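Long-range contacts in tartronate semialdehyde reductase (Salmonella typhimurium, PDB 1VPD), which probably catalyses the NAD(P)H-dependent reduction of tartronate semialdehyde to D-glycerate, the last step in converting galactarate to D-glycerate: residues A89-S100 / K116-V125; S99-S110 / I168-L176. All blocks are in the same frame, centred on the assembly; numbering follows the deposited sequence.

Interaction 1 of 2, residues A89-S100 / K116-V125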
ATOM      1  N   ALA A  89     -19.294 -14.608  -7.701  1.00 21.52           N
ATOM      2  CA  ALA A  89     -18.921 -15.241  -6.442  1.00 22.30           C
ATOM      3  C   ALA A  89     -20.095 -16.018  -5.864  1.00 23.83           C
ATOM      4  O   ALA A  89     -21.170 -15.477  -5.670  1.00 24.87           O
ATOM      5  CB  ALA A  89     -18.478 -14.182  -5.423  1.00 21.95           C
ATOM      6  N   LYS A  90     -19.880 -17.270  -5.538  1.00 24.80           N
ATOM      7  CA  LYS A  90     -20.939 -18.001  -4.844  1.00 25.91           C
ATOM      8  C   LYS A  90     -20.823 -17.770  -3.336  1.00 24.37           C
ATOM      9  O   LYS A  90     -19.763 -17.319  -2.848  1.00 22.49           O
ATOM     10  CB  LYS A  90     -20.904 -19.484  -5.210  0.58 26.67           C
ATOM     11  CG  LYS A  90     -19.650 -20.240  -4.822  0.58 29.73           C
ATOM     12  CD  LYS A  90     -19.519 -21.555  -5.647  0.58 32.99           C
ATOM     13  CE  LYS A  90     -18.196 -21.670  -6.413  0.58 35.11           C
ATOM     14  NZ  LYS A  90     -18.310 -21.323  -7.872  0.58 36.40           N
ATOM     15  N   PRO A  91     -21.891 -18.050  -2.587  1.00 23.30           N
ATOM     16  CA  PRO A  91     -21.852 -17.871  -1.136  1.00 22.47           C
ATOM     17  C   PRO A  91     -20.681 -18.615  -0.557  1.00 21.47           C
ATOM     18  O   PRO A  91     -20.389 -19.738  -0.978  1.00 21.94           O
ATOM     19  CB  PRO A  91     -23.189 -18.473  -0.675  1.00 23.06           C
ATOM     20  CG  PRO A  91     -24.081 -18.282  -1.829  1.00 23.23           C
ATOM     21  CD  PRO A  91     -23.218 -18.542  -3.023  1.00 23.48           C
ATOM     22  N   GLY A  92     -19.961 -17.966   0.356  1.00 20.32           N
ATOM     23  CA  GLY A  92     -18.802 -18.532   0.998  1.00 20.30           C
ATOM     24  C   GLY A  92     -17.464 -18.090   0.404  1.00 20.21           C
ATOM     25  O   GLY A  92     -16.419 -18.314   1.006  1.00 20.69           O
ATOM     26  N   THR A  93     -17.501 -17.493  -0.780  1.00 19.83           N
ATOM     27  CA  THR A  93     -16.320 -16.914  -1.409  1.00 19.45           C
ATOM     28  C   THR A  93     -15.800 -15.818  -0.474  1.00 18.66           C
ATOM     29  O   THR A  93     -16.595 -15.165   0.187  1.00 18.04           O
ATOM     30  CB  THR A  93     -16.707 -16.286  -2.760  1.00 19.70           C
ATOM     31  OG1 THR A  93     -17.214 -17.282  -3.663  1.00 20.55           O
ATOM     32  CG2 THR A  93     -15.486 -15.730  -3.485  1.00 19.54           C
ATOM     33  N   VAL A  94     -14.483 -15.638  -0.438  1.00 18.29           N
ATOM     34  CA  VAL A  94     -13.848 -14.627   0.407  1.00 17.94           C
ATOM     35  C   VAL A  94     -13.078 -13.639  -0.458  1.00 17.31           C
ATOM     36  O   VAL A  94     -12.305 -14.053  -1.324  1.00 16.82           O
ATOM     37  CB  VAL A  94     -12.873 -15.277   1.395  1.00 18.69           C
ATOM     38  CG1 VAL A  94     -12.157 -14.215   2.255  1.00 19.68           C
ATOM     39  CG2 VAL A  94     -13.606 -16.332   2.284  1.00 19.94           C
ATOM     40  N   LEU A  95     -13.275 -12.340  -0.204  1.00 16.49           N
ATOM     41  CA  LEU A  95     -12.429 -11.287  -0.766  1.00 16.03           C
ATOM     42  C   LEU A  95     -11.454 -10.837   0.311  1.00 15.56           C
ATOM     43  O   LEU A  95     -11.885 -10.465   1.409  1.00 16.33           O
ATOM     44  CB  LEU A  95     -13.252 -10.090  -1.220  1.00 16.05           C
ATOM     45  CG  LEU A  95     -12.475  -8.805  -1.581  1.00 16.29           C
ATOM     46  CD1 LEU A  95     -11.568  -9.023  -2.771  1.00 16.98           C
ATOM     47  CD2 LEU A  95     -13.457  -7.678  -1.866  1.00 17.18           C
ATOM     48  N   ILE A  96     -10.171 -10.883  -0.008  1.00 15.05           N
ATOM     49  CA  ILE A  96      -9.123 -10.281   0.806  1.00 14.70           C
ATOM     50  C   ILE A  96      -8.673  -9.045   0.053  1.00 14.30           C
ATOM     51  O   ILE A  96      -7.889  -9.114  -0.909  1.00 14.15           O
ATOM     52  CB  ILE A  96      -7.951 -11.251   1.073  1.00 14.82           C
ATOM     53  CG1 ILE A  96      -8.441 -12.538   1.739  1.00 15.54           C
ATOM     54  CG2 ILE A  96      -6.888 -10.613   1.989  1.00 15.87           C
ATOM     55  CD1 ILE A  96      -7.345 -13.533   1.961  1.00 17.61           C
ATOM     56  N   ASP A  97      -9.199  -7.897   0.443  1.00 13.79           N
ATOM     57  CA  ASP A  97      -8.769  -6.657  -0.201  1.00 13.89           C
ATOM     58  C   ASP A  97      -7.537  -6.149   0.519  1.00 13.45           C
ATOM     59  O   ASP A  97      -7.596  -5.821   1.707  1.00 14.13           O
ATOM     60  CB  ASP A  97      -9.882  -5.604  -0.188  1.00 13.81           C
ATOM     61  CG  ASP A  97      -9.485  -4.325  -0.897  1.00 14.79           C
ATOM     62  OD1 ASP A  97      -8.585  -4.369  -1.799  1.00 13.62           O
ATOM     63  OD2 ASP A  97     -10.033  -3.237  -0.600  1.00 15.24           O
HETATM   64  N   MSE A  98      -6.424  -6.092  -0.201  1.00 13.14           N
HETATM   65  CA  MSE A  98      -5.148  -5.647   0.335  1.00 13.16           C
HETATM   66  C   MSE A  98      -4.812  -4.212  -0.083  1.00 13.06           C
HETATM   67  O   MSE A  98      -3.718  -3.712   0.199  1.00 13.46           O
HETATM   68  CB  MSE A  98      -4.051  -6.631  -0.075  1.00 13.61           C
HETATM   69  CG  MSE A  98      -4.373  -8.066   0.433  1.00 15.40           C
HETATM   70 SE   MSE A  98      -3.001  -9.401   0.197  0.86 20.01          SE
HETATM   71  CE  MSE A  98      -1.977  -9.068   1.815  1.00 18.98           C
ATOM     72  N   SER A  99      -5.778  -3.547  -0.705  1.00 12.99           N
ATOM     73  CA  SER A  99      -5.684  -2.133  -1.070  1.00 12.91           C
ATOM     74  C   SER A  99      -5.725  -1.258   0.173  1.00 12.72           C
ATOM     75  O   SER A  99      -6.331  -1.606   1.192  1.00 13.45           O
ATOM     76  CB  SER A  99      -6.864  -1.743  -1.963  1.00 13.00           C
ATOM     77  OG  SER A  99      -7.073  -2.675  -3.020  1.00 12.74           O
ATOM     78  N   SER A 100      -5.117  -0.087   0.071  1.00 12.52           N
ATOM     79  CA  SER A 100      -5.271   0.944   1.079  1.00 12.35           C
ATOM     80  C   SER A 100      -6.454   1.821   0.705  1.00 12.24           C
ATOM     81  O   SER A 100      -6.378   2.584  -0.278  1.00 12.49           O
ATOM     82  CB  SER A 100      -4.010   1.791   1.146  1.00 12.32           C
ATOM     83  OG  SER A 100      -2.887   1.008   1.474  1.00 11.26           O
ATOM     84  N   LYS A 116     -24.769 -10.901  -0.482  1.00 23.05           N
ATOM     85  CA  LYS A 116     -24.660 -12.045  -1.389  1.00 23.06           C
ATOM     86  C   LYS A 116     -23.947 -13.280  -0.813  1.00 21.64           C
ATOM     87  O   LYS A 116     -23.723 -14.269  -1.523  1.00 21.51           O
ATOM     88  CB  LYS A 116     -23.977 -11.591  -2.679  1.00 23.95           C
ATOM     89  CG  LYS A 116     -24.889 -10.777  -3.573  1.00 28.50           C
ATOM     90  CD  LYS A 116     -25.769 -11.684  -4.453  1.00 33.25           C
ATOM     91  CE  LYS A 116     -24.976 -12.315  -5.595  1.00 36.73           C
ATOM     92  NZ  LYS A 116     -25.834 -12.693  -6.760  1.00 39.81           N
ATOM     93  N   GLY A 117     -23.595 -13.245   0.469  1.00 20.24           N
ATOM     94  CA  GLY A 117     -22.915 -14.344   1.118  1.00 19.69           C
ATOM     95  C   GLY A 117     -21.418 -14.392   0.925  1.00 18.93           C
ATOM     96  O   GLY A 117     -20.785 -15.405   1.206  1.00 18.80           O
ATOM     97  N   VAL A 118     -20.843 -13.285   0.453  1.00 18.38           N
ATOM     98  CA  VAL A 118     -19.410 -13.190   0.237  1.00 17.90           C
ATOM     99  C   VAL A 118     -18.758 -12.517   1.451  1.00 17.75           C
ATOM    100  O   VAL A 118     -19.209 -11.464   1.879  1.00 18.52           O
ATOM    101  CB  VAL A 118     -19.133 -12.407  -1.061  1.00 17.79           C
ATOM    102  CG1 VAL A 118     -17.651 -12.259  -1.315  1.00 17.71           C
ATOM    103  CG2 VAL A 118     -19.848 -13.099  -2.242  1.00 18.54           C
ATOM    104  N   GLU A 119     -17.711 -13.140   1.979  1.00 17.42           N
ATOM    105  CA  GLU A 119     -16.984 -12.678   3.158  1.00 18.15           C
ATOM    106  C   GLU A 119     -15.870 -11.741   2.720  1.00 17.10           C
ATOM    107  O   GLU A 119     -15.477 -11.756   1.560  1.00 16.39           O
ATOM    108  CB  GLU A 119     -16.330 -13.844   3.878  1.00 19.24           C
ATOM    109  CG  GLU A 119     -17.250 -15.024   4.160  1.00 22.58           C
ATOM    110  CD  GLU A 119     -18.030 -14.902   5.440  1.00 27.14           C
ATOM    111  OE1 GLU A 119     -18.027 -13.818   6.081  1.00 27.56           O
ATOM    112  OE2 GLU A 119     -18.670 -15.920   5.783  1.00 29.88           O
HETATM  113  N   MSE A 120     -15.334 -10.965   3.658  1.00 16.15           N
HETATM  114  CA  MSE A 120     -14.296  -9.980   3.314  1.00 15.77           C
HETATM  115  C   MSE A 120     -13.352  -9.702   4.476  1.00 15.32           C
HETATM  116  O   MSE A 120     -13.785  -9.589   5.634  1.00 16.43           O
HETATM  117  CB  MSE A 120     -14.926  -8.662   2.847  1.00 15.83           C
HETATM  118  CG  MSE A 120     -13.905  -7.629   2.409  1.00 17.49           C
HETATM  119 SE   MSE A 120     -14.788  -6.052   1.762  0.84 21.39          SE
HETATM  120  CE  MSE A 120     -13.325  -4.857   1.578  1.00 18.53           C
ATOM    121  N   LEU A 121     -12.063  -9.637   4.162  1.00 14.19           N
ATOM    122  CA  LEU A 121     -11.055  -9.082   5.057  1.00 14.32           C
ATOM    123  C   LEU A 121     -10.473  -7.826   4.402  1.00 14.27           C
ATOM    124  O   LEU A 121     -10.262  -7.804   3.183  1.00 14.13           O
ATOM    125  CB  LEU A 121      -9.897 -10.049   5.295  1.00 14.77           C
ATOM    126  CG  LEU A 121     -10.197 -11.438   5.875  1.00 15.57           C
ATOM    127  CD1 LEU A 121      -8.941 -12.280   5.860  1.00 16.79           C
ATOM    128  CD2 LEU A 121     -10.741 -11.272   7.260  1.00 16.07           C
ATOM    129  N   ASP A 122     -10.185  -6.808   5.213  1.00 13.91           N
ATOM    130  CA  ASP A 122      -9.364  -5.687   4.771  1.00 13.88           C
ATOM    131  C   ASP A 122      -7.957  -5.881   5.315  1.00 13.28           C
ATOM    132  O   ASP A 122      -7.737  -5.807   6.522  1.00 13.97           O
ATOM    133  CB  ASP A 122      -9.959  -4.305   5.108  1.00 13.87           C
ATOM    134  CG  ASP A 122     -10.104  -4.019   6.595  1.00 14.59           C
ATOM    135  OD1 ASP A 122     -10.669  -4.857   7.346  1.00 14.00           O
ATOM    136  OD2 ASP A 122      -9.744  -2.918   7.099  1.00 14.13           O
ATOM    137  N   ALA A 123      -7.024  -6.188   4.414  1.00 13.06           N
ATOM    138  CA  ALA A 123      -5.660  -6.581   4.766  1.00 13.54           C
ATOM    139  C   ALA A 123      -4.596  -5.764   4.014  1.00 13.47           C
ATOM    140  O   ALA A 123      -3.785  -6.326   3.264  1.00 13.54           O
ATOM    141  CB  ALA A 123      -5.467  -8.065   4.489  1.00 14.15           C
ATOM    142  N   PRO A 124      -4.588  -4.444   4.211  1.00 13.06           N
ATOM    143  CA  PRO A 124      -3.553  -3.602   3.619  1.00 12.72           C
ATOM    144  C   PRO A 124      -2.174  -3.919   4.188  1.00 13.07           C
ATOM    145  O   PRO A 124      -2.014  -4.628   5.198  1.00 13.69           O
ATOM    146  CB  PRO A 124      -4.000  -2.172   3.979  1.00 12.49           C
ATOM    147  CG  PRO A 124      -4.840  -2.333   5.195  1.00 12.76           C
ATOM    148  CD  PRO A 124      -5.537  -3.659   5.020  1.00 13.06           C
ATOM    149  N   VAL A 125      -1.163  -3.411   3.509  1.00 12.84           N
ATOM    150  CA  VAL A 125       0.206  -3.807   3.767  1.00 13.45           C
ATOM    151  C   VAL A 125       1.116  -2.626   3.947  1.00 13.66           C
ATOM    152  O   VAL A 125       0.798  -1.502   3.526  1.00 14.22           O
ATOM    153  CB  VAL A 125       0.762  -4.721   2.621  1.00 13.67           C
ATOM    154  CG1 VAL A 125      -0.218  -5.826   2.276  1.00 14.03           C
ATOM    155  CG2 VAL A 125       1.090  -3.928   1.357  1.00 13.89           C
TER
HETATM  156  O   HOH W   1     -23.247 -15.207  -3.987  1.00 48.71           O
HETATM  157  O   HOH W   2      -2.060  -1.718   1.071  1.00 11.68           O

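Interaction 2 of 2, residues S99-S110 / I168-L176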
ATOM      1  N   SER A  99      -5.778  -3.547  -0.705  1.00 12.99           N
ATOM      2  CA  SER A  99      -5.684  -2.133  -1.070  1.00 12.91           C
ATOM      3  C   SER A  99      -5.725  -1.258   0.173  1.00 12.72           C
ATOM      4  O   SER A  99      -6.331  -1.606   1.192  1.00 13.45           O
ATOM      5  CB  SER A  99      -6.864  -1.743  -1.963  1.00 13.00           C
ATOM      6  OG  SER A  99      -7.073  -2.675  -3.020  1.00 12.74           O
ATOM      7  N   SER A 100      -5.117  -0.087   0.071  1.00 12.52           N
ATOM      8  CA  SER A 100      -5.271   0.944   1.079  1.00 12.35           C
ATOM      9  C   SER A 100      -6.454   1.821   0.705  1.00 12.24           C
ATOM     10  O   SER A 100      -6.378   2.584  -0.278  1.00 12.49           O
ATOM     11  CB  SER A 100      -4.010   1.791   1.146  1.00 12.32           C
ATOM     12  OG  SER A 100      -2.887   1.008   1.474  1.00 11.26           O
ATOM     13  N   ILE A 101      -7.558   1.700   1.438  1.00 12.20           N
ATOM     14  CA  ILE A 101      -8.762   2.492   1.143  1.00 11.76           C
ATOM     15  C   ILE A 101      -9.384   3.017   2.425  1.00 12.48           C
ATOM     16  O   ILE A 101      -9.058   2.540   3.505  1.00 11.72           O
ATOM     17  CB  ILE A 101      -9.822   1.701   0.304  1.00 12.01           C
ATOM     18  CG1 ILE A 101     -10.524   0.596   1.113  1.00 11.71           C
ATOM     19  CG2 ILE A 101      -9.196   1.141  -0.941  1.00 11.92           C
ATOM     20  CD1 ILE A 101     -11.666  -0.091   0.341  1.00 13.36           C
ATOM     21  N   ALA A 102     -10.291   3.980   2.300  1.00 12.66           N
ATOM     22  CA  ALA A 102     -10.969   4.555   3.468  1.00 13.17           C
ATOM     23  C   ALA A 102     -11.653   3.455   4.267  1.00 13.25           C
ATOM     24  O   ALA A 102     -12.366   2.640   3.673  1.00 13.17           O
ATOM     25  CB  ALA A 102     -11.994   5.591   3.031  1.00 13.71           C
ATOM     26  N   PRO A 103     -11.464   3.400   5.583  1.00 13.48           N
ATOM     27  CA  PRO A 103     -12.176   2.388   6.394  1.00 14.13           C
ATOM     28  C   PRO A 103     -13.686   2.306   6.152  1.00 14.80           C
ATOM     29  O   PRO A 103     -14.233   1.191   6.097  1.00 15.12           O
ATOM     30  CB  PRO A 103     -11.864   2.801   7.829  1.00 14.65           C
ATOM     31  CG  PRO A 103     -10.563   3.489   7.752  1.00 14.21           C
ATOM     32  CD  PRO A 103     -10.477   4.146   6.394  1.00 13.28           C
ATOM     33  N   LEU A 104     -14.345   3.452   5.979  1.00 15.28           N
ATOM     34  CA  LEU A 104     -15.780   3.476   5.665  1.00 16.95           C
ATOM     35  C   LEU A 104     -16.070   2.724   4.370  1.00 16.26           C
ATOM     36  O   LEU A 104     -17.084   2.031   4.258  1.00 16.12           O
ATOM     37  CB  LEU A 104     -16.303   4.898   5.547  1.00 18.77           C
ATOM     38  CG  LEU A 104     -17.736   5.053   4.979  1.00 22.90           C
ATOM     39  CD1 LEU A 104     -18.733   4.468   5.944  1.00 26.18           C
ATOM     40  CD2 LEU A 104     -18.098   6.510   4.641  1.00 25.87           C
ATOM     41  N   ALA A 105     -15.198   2.873   3.377  1.00 15.70           N
ATOM     42  CA  ALA A 105     -15.367   2.155   2.115  1.00 16.03           C
ATOM     43  C   ALA A 105     -15.221   0.639   2.288  1.00 15.81           C
ATOM     44  O   ALA A 105     -16.003  -0.127   1.700  1.00 15.68           O
ATOM     45  CB  ALA A 105     -14.421   2.672   1.056  1.00 17.03           C
ATOM     46  N   SER A 106     -14.236   0.192   3.070  1.00 15.50           N
ATOM     47  CA  SER A 106     -14.115  -1.231   3.380  1.00 16.12           C
ATOM     48  C   SER A 106     -15.420  -1.756   3.963  1.00 16.36           C
ATOM     49  O   SER A 106     -15.915  -2.824   3.566  1.00 16.65           O
ATOM     50  CB  SER A 106     -12.972  -1.509   4.367  1.00 15.91           C
ATOM     51  OG  SER A 106     -11.730  -1.151   3.815  1.00 17.12           O
ATOM     52  N   ARG A 107     -15.981  -1.014   4.906  1.00 16.76           N
ATOM     53  CA  ARG A 107     -17.227  -1.441   5.571  1.00 18.06           C
ATOM     54  C   ARG A 107     -18.416  -1.472   4.608  1.00 17.79           C
ATOM     55  O   ARG A 107     -19.217  -2.424   4.629  1.00 17.76           O
ATOM     56  CB  ARG A 107     -17.553  -0.522   6.764  0.52 18.54           C
ATOM     57  CG  ARG A 107     -16.598  -0.651   7.943  0.52 21.33           C
ATOM     58  CD  ARG A 107     -17.056   0.085   9.239  0.52 24.52           C
ATOM     59  NE  ARG A 107     -17.265   1.520   9.020  0.52 26.84           N
ATOM     60  CZ  ARG A 107     -16.414   2.505   9.322  0.52 28.57           C
ATOM     61  NH1 ARG A 107     -15.234   2.257   9.897  0.52 29.17           N
ATOM     62  NH2 ARG A 107     -16.759   3.766   9.050  0.52 28.13           N
ATOM     63  N   GLU A 108     -18.499  -0.477   3.731  1.00 17.39           N
ATOM     64  CA  GLU A 108     -19.544  -0.418   2.708  1.00 18.23           C
ATOM     65  C   GLU A 108     -19.475  -1.586   1.727  1.00 17.35           C
ATOM     66  O   GLU A 108     -20.499  -2.214   1.405  1.00 17.28           O
ATOM     67  CB  GLU A 108     -19.447   0.879   1.909  1.00 19.49           C
ATOM     68  CG  GLU A 108     -19.923   2.091   2.670  1.00 24.20           C
ATOM     69  CD  GLU A 108     -19.695   3.399   1.919  1.00 28.93           C
ATOM     70  OE1 GLU A 108     -18.753   3.523   1.079  1.00 31.60           O
ATOM     71  OE2 GLU A 108     -20.467   4.320   2.196  1.00 33.33           O
ATOM     72  N   ILE A 109     -18.273  -1.863   1.240  1.00 16.13           N
ATOM     73  CA  ILE A 109     -18.056  -2.941   0.286  1.00 15.98           C
ATOM     74  C   ILE A 109     -18.333  -4.280   0.992  1.00 15.94           C
ATOM     75  O   ILE A 109     -18.968  -5.178   0.420  1.00 16.49           O
ATOM     76  CB  ILE A 109     -16.613  -2.900  -0.260  1.00 15.70           C
ATOM     77  CG1 ILE A 109     -16.405  -1.616  -1.087  1.00 16.59           C
ATOM     78  CG2 ILE A 109     -16.346  -4.137  -1.114  1.00 16.90           C
ATOM     79  CD1 ILE A 109     -14.956  -1.259  -1.295  1.00 17.93           C
ATOM     80  N   SER A 110     -17.868  -4.414   2.228  1.00 15.46           N
ATOM     81  CA  SER A 110     -18.139  -5.630   3.009  1.00 16.23           C
ATOM     82  C   SER A 110     -19.646  -5.887   3.160  1.00 16.88           C
ATOM     83  O   SER A 110     -20.119  -7.031   3.014  1.00 16.89           O
ATOM     84  CB  SER A 110     -17.481  -5.530   4.381  1.00 16.42           C
ATOM     85  OG  SER A 110     -17.761  -6.682   5.172  1.00 17.95           O
ATOM     86  N   ILE A 168     -13.964  -5.592  10.548  1.00 16.13           N
ATOM     87  CA  ILE A 168     -13.800  -5.065   9.196  1.00 15.84           C
ATOM     88  C   ILE A 168     -13.615  -3.537   9.239  1.00 15.35           C
ATOM     89  O   ILE A 168     -14.362  -2.826   9.890  1.00 15.45           O
ATOM     90  CB  ILE A 168     -15.003  -5.478   8.289  1.00 16.17           C
ATOM     91  CG1 ILE A 168     -14.801  -4.994   6.850  1.00 17.21           C
ATOM     92  CG2 ILE A 168     -16.356  -4.987   8.862  1.00 17.81           C
ATOM     93  CD1 ILE A 168     -13.754  -5.764   6.072  1.00 17.85           C
ATOM     94  N   GLY A 169     -12.594  -3.077   8.521  1.00 14.37           N
ATOM     95  CA  GLY A 169     -12.175  -1.683   8.526  1.00 13.83           C
ATOM     96  C   GLY A 169     -10.977  -1.383   9.394  1.00 13.74           C
ATOM     97  O   GLY A 169     -10.290  -0.393   9.164  1.00 13.03           O
ATOM     98  N   ALA A 170     -10.695  -2.245  10.372  1.00 13.42           N
ATOM     99  CA  ALA A 170      -9.593  -2.027  11.298  1.00 13.38           C
ATOM    100  C   ALA A 170      -8.251  -2.178  10.634  1.00 13.06           C
ATOM    101  O   ALA A 170      -7.284  -1.538  11.054  1.00 13.09           O
ATOM    102  CB  ALA A 170      -9.688  -2.952  12.528  1.00 13.73           C
ATOM    103  N   GLY A 171      -8.177  -2.983   9.585  1.00 12.67           N
ATOM    104  CA  GLY A 171      -6.962  -3.065   8.795  1.00 12.31           C
ATOM    105  C   GLY A 171      -6.624  -1.693   8.214  1.00 12.34           C
ATOM    106  O   GLY A 171      -5.493  -1.218   8.333  1.00 11.86           O
ATOM    107  N   ASN A 172      -7.602  -1.077   7.573  1.00 11.90           N
ATOM    108  CA  ASN A 172      -7.400   0.241   7.012  1.00 11.63           C
ATOM    109  C   ASN A 172      -7.229   1.335   8.042  1.00 11.40           C
ATOM    110  O   ASN A 172      -6.458   2.243   7.802  1.00 11.49           O
ATOM    111  CB  ASN A 172      -8.447   0.565   5.970  1.00 11.35           C
ATOM    112  CG  ASN A 172      -8.074  -0.052   4.617  1.00 12.24           C
ATOM    113  OD1 ASN A 172      -7.011   0.246   4.076  1.00 12.70           O
ATOM    114  ND2 ASN A 172      -8.901  -0.961   4.126  1.00 13.69           N
ATOM    115  N   VAL A 173      -7.860   1.236   9.216  1.00 11.37           N
ATOM    116  CA  VAL A 173      -7.553   2.213  10.264  1.00 11.47           C
ATOM    117  C   VAL A 173      -6.079   2.091  10.644  1.00 11.35           C
ATOM    118  O   VAL A 173      -5.388   3.086  10.802  1.00 11.55           O
ATOM    119  CB  VAL A 173      -8.459   2.037  11.518  1.00 11.54           C
ATOM    120  CG1 VAL A 173      -7.968   2.892  12.677  1.00 12.56           C
ATOM    121  CG2 VAL A 173      -9.870   2.379  11.205  1.00 12.79           C
ATOM    122  N   THR A 174      -5.588   0.856  10.775  1.00 11.73           N
ATOM    123  CA  THR A 174      -4.203   0.602  11.129  1.00 11.45           C
ATOM    124  C   THR A 174      -3.285   1.132  10.032  1.00 11.18           C
ATOM    125  O   THR A 174      -2.246   1.739  10.321  1.00 11.60           O
ATOM    126  CB  THR A 174      -3.991  -0.901  11.390  1.00 11.53           C
ATOM    127  OG1 THR A 174      -4.844  -1.332  12.463  1.00 12.69           O
ATOM    128  CG2 THR A 174      -2.571  -1.194  11.866  1.00 12.39           C
ATOM    129  N   LYS A 175      -3.684   0.926   8.783  1.00 10.81           N
ATOM    130  CA  LYS A 175      -2.939   1.473   7.644  1.00 10.53           C
ATOM    131  C   LYS A 175      -2.929   3.017   7.625  1.00 10.78           C
ATOM    132  O   LYS A 175      -1.933   3.605   7.216  1.00 11.08           O
ATOM    133  CB  LYS A 175      -3.455   0.909   6.316  1.00 10.92           C
ATOM    134  CG  LYS A 175      -2.712   1.402   5.068  1.00 10.64           C
ATOM    135  CD  LYS A 175      -1.218   1.049   5.028  1.00 11.05           C
ATOM    136  CE  LYS A 175      -0.628   1.290   3.638  1.00 10.77           C
ATOM    137  NZ  LYS A 175       0.869   1.177   3.623  1.00 12.16           N
ATOM    138  N   LEU A 176      -3.994   3.675   8.064  1.00 10.96           N
ATOM    139  CA  LEU A 176      -3.967   5.148   8.191  1.00 11.36           C
ATOM    140  C   LEU A 176      -2.900   5.579   9.191  1.00 11.16           C
ATOM    141  O   LEU A 176      -2.086   6.457   8.906  1.00 10.91           O
ATOM    142  CB  LEU A 176      -5.328   5.738   8.555  1.00 11.82           C
ATOM    143  CG  LEU A 176      -6.471   5.473   7.566  1.00 12.38           C
ATOM    144  CD1 LEU A 176      -7.761   6.063   8.085  1.00 13.28           C
ATOM    145  CD2 LEU A 176      -6.133   6.006   6.178  1.00 12.65           C
TER
HETATM  146  O   HOH W   3      -8.006  -3.216   2.405  1.00 12.75           O

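Interaction 1 of 2, residues A89-S100 / K116-V125
With CG anti to the backbone N in both L95 (chi1 169°) and the selenomethionine M120 (chi1 -177°), these neighbours on adjacent parallel strands run side by side in the same direction, L95 CD2 lying 4.2 Å from M120 SE. M120 stays extended to its tip, which carries CE past L95 to D97 CB, 3.9 Å away; a long unbranched chain suits this reach from L95 to D97, the next residue on the same face of the neighbouring strand. On the other face I96 and L121 also lie alongside each other, while I96 CG2 meets the small methyl CB of A123 at 3.8 Å. The backbones are zipped in the parallel manner: L95 bonds through N to E119 and through O to L121, and D97 does the same with L121 and A123, the last bond, A123 N to D97 O, being 2.8 Å long.

Where the strands begin, the type II turn K90 to T93 lets G92 N donate a nearly straight hydrogen bond to G117 O (2.8 Å). Both glycines have positive phi, which suits residues without a CB, and G117 also closes a Schellman motif behind the helix. A89 CB touches V118 CG2 at 3.6 Å, and a water joins A89 O to K116 O. At the other end D97 OD1 accepts S99 N from above the carboxylate plane, which makes an Asx turn; S99 OG adds a second bond, on the syn lone pair at 2.6 Å, and T67 OG1 also bonds to this oxygen.

This is the pairing within a beta-alpha-beta unit of the Rossmann-type domain. Helix 103-114 covers L95 and M120 through L113 and I109, helix 145-156 covers V94, I96 and L121 through I147 and Y151, and strand 64-67 continues the sheet beyond strand 94-97.

Interaction 2 of 2, residues S99-S110 / I168-L176
The junction between the Rossmann-type domain and the long helix 170-198, close to the predicted active site, is where N172 meets the loop that leads into helix 103-114. The amide of N172 has partners at both ends. Its OD1 accepts from I101 N at 3.1 Å; the N-H comes from well above the amide plane (58° out of it), so the bond is not directed along an in-plane lone pair. Its ND2 makes a weak bond to S106 OG at 2.9 Å and also donates to a water that in turn donates to S99 O. Asparagine suits this place because one short side chain offers an acceptor to the loop and a donor to the helix.

Beside it the ring of P103, in the first turn of its helix, is wedged against the opposing helix: CG packs on V173 CG2 at 3.7 Å, the two side chains crossing at about a right angle, and L176 CD1 reaches in to the CD corner of the ring. G169, at an N-cap position with positive phi, a conformation glycine takes readily, brings its backbone against P103 and S106. I168 has CG1 anti to its backbone N (chi1 -177°), and that branch rests on S110 CB at 3.7 Å.

Nearer the pocket, S100 OG, in a predicted NAD-binding residue, lies 3.1 Å from CE of the predicted active-site residue K175. NZ of K175 bonds instead to V125 O and to a bound tartrate, probably from the crystallisation liquor.

The two helix segments run nearly antiparallel, at 165° with axes 8.7 Å apart. Strand 119-126 meets the start of helix 170-198, D122 accepting from G169 N and N172 N. Helix 238-255 packs on L176 through N247 and T251 and supplies K243, whose NZ bonds to S100 O, while helix 72-80 touches S99 through V75.

The centres of interactions 1 and 2 are about 12 Å apart, on the same side of the chain's centre, and both contain S99 and S100. Along the chain their segments alternate: strand 94-97 runs through the shared loop at S99 and S100 into helix 103-114, strand 119-126 follows, and helix 170-198 comes last. Interaction 1 lies within the sheet of the nucleotide-binding domain; interaction 2 fastens the start of the long helix near the C-terminal ends of strands 94-97 and 119-126. Residues of the second strand of interaction 1 bond directly to the helix of interaction 2. The arrangement is consistent with the strand ends positioning K175 near S100.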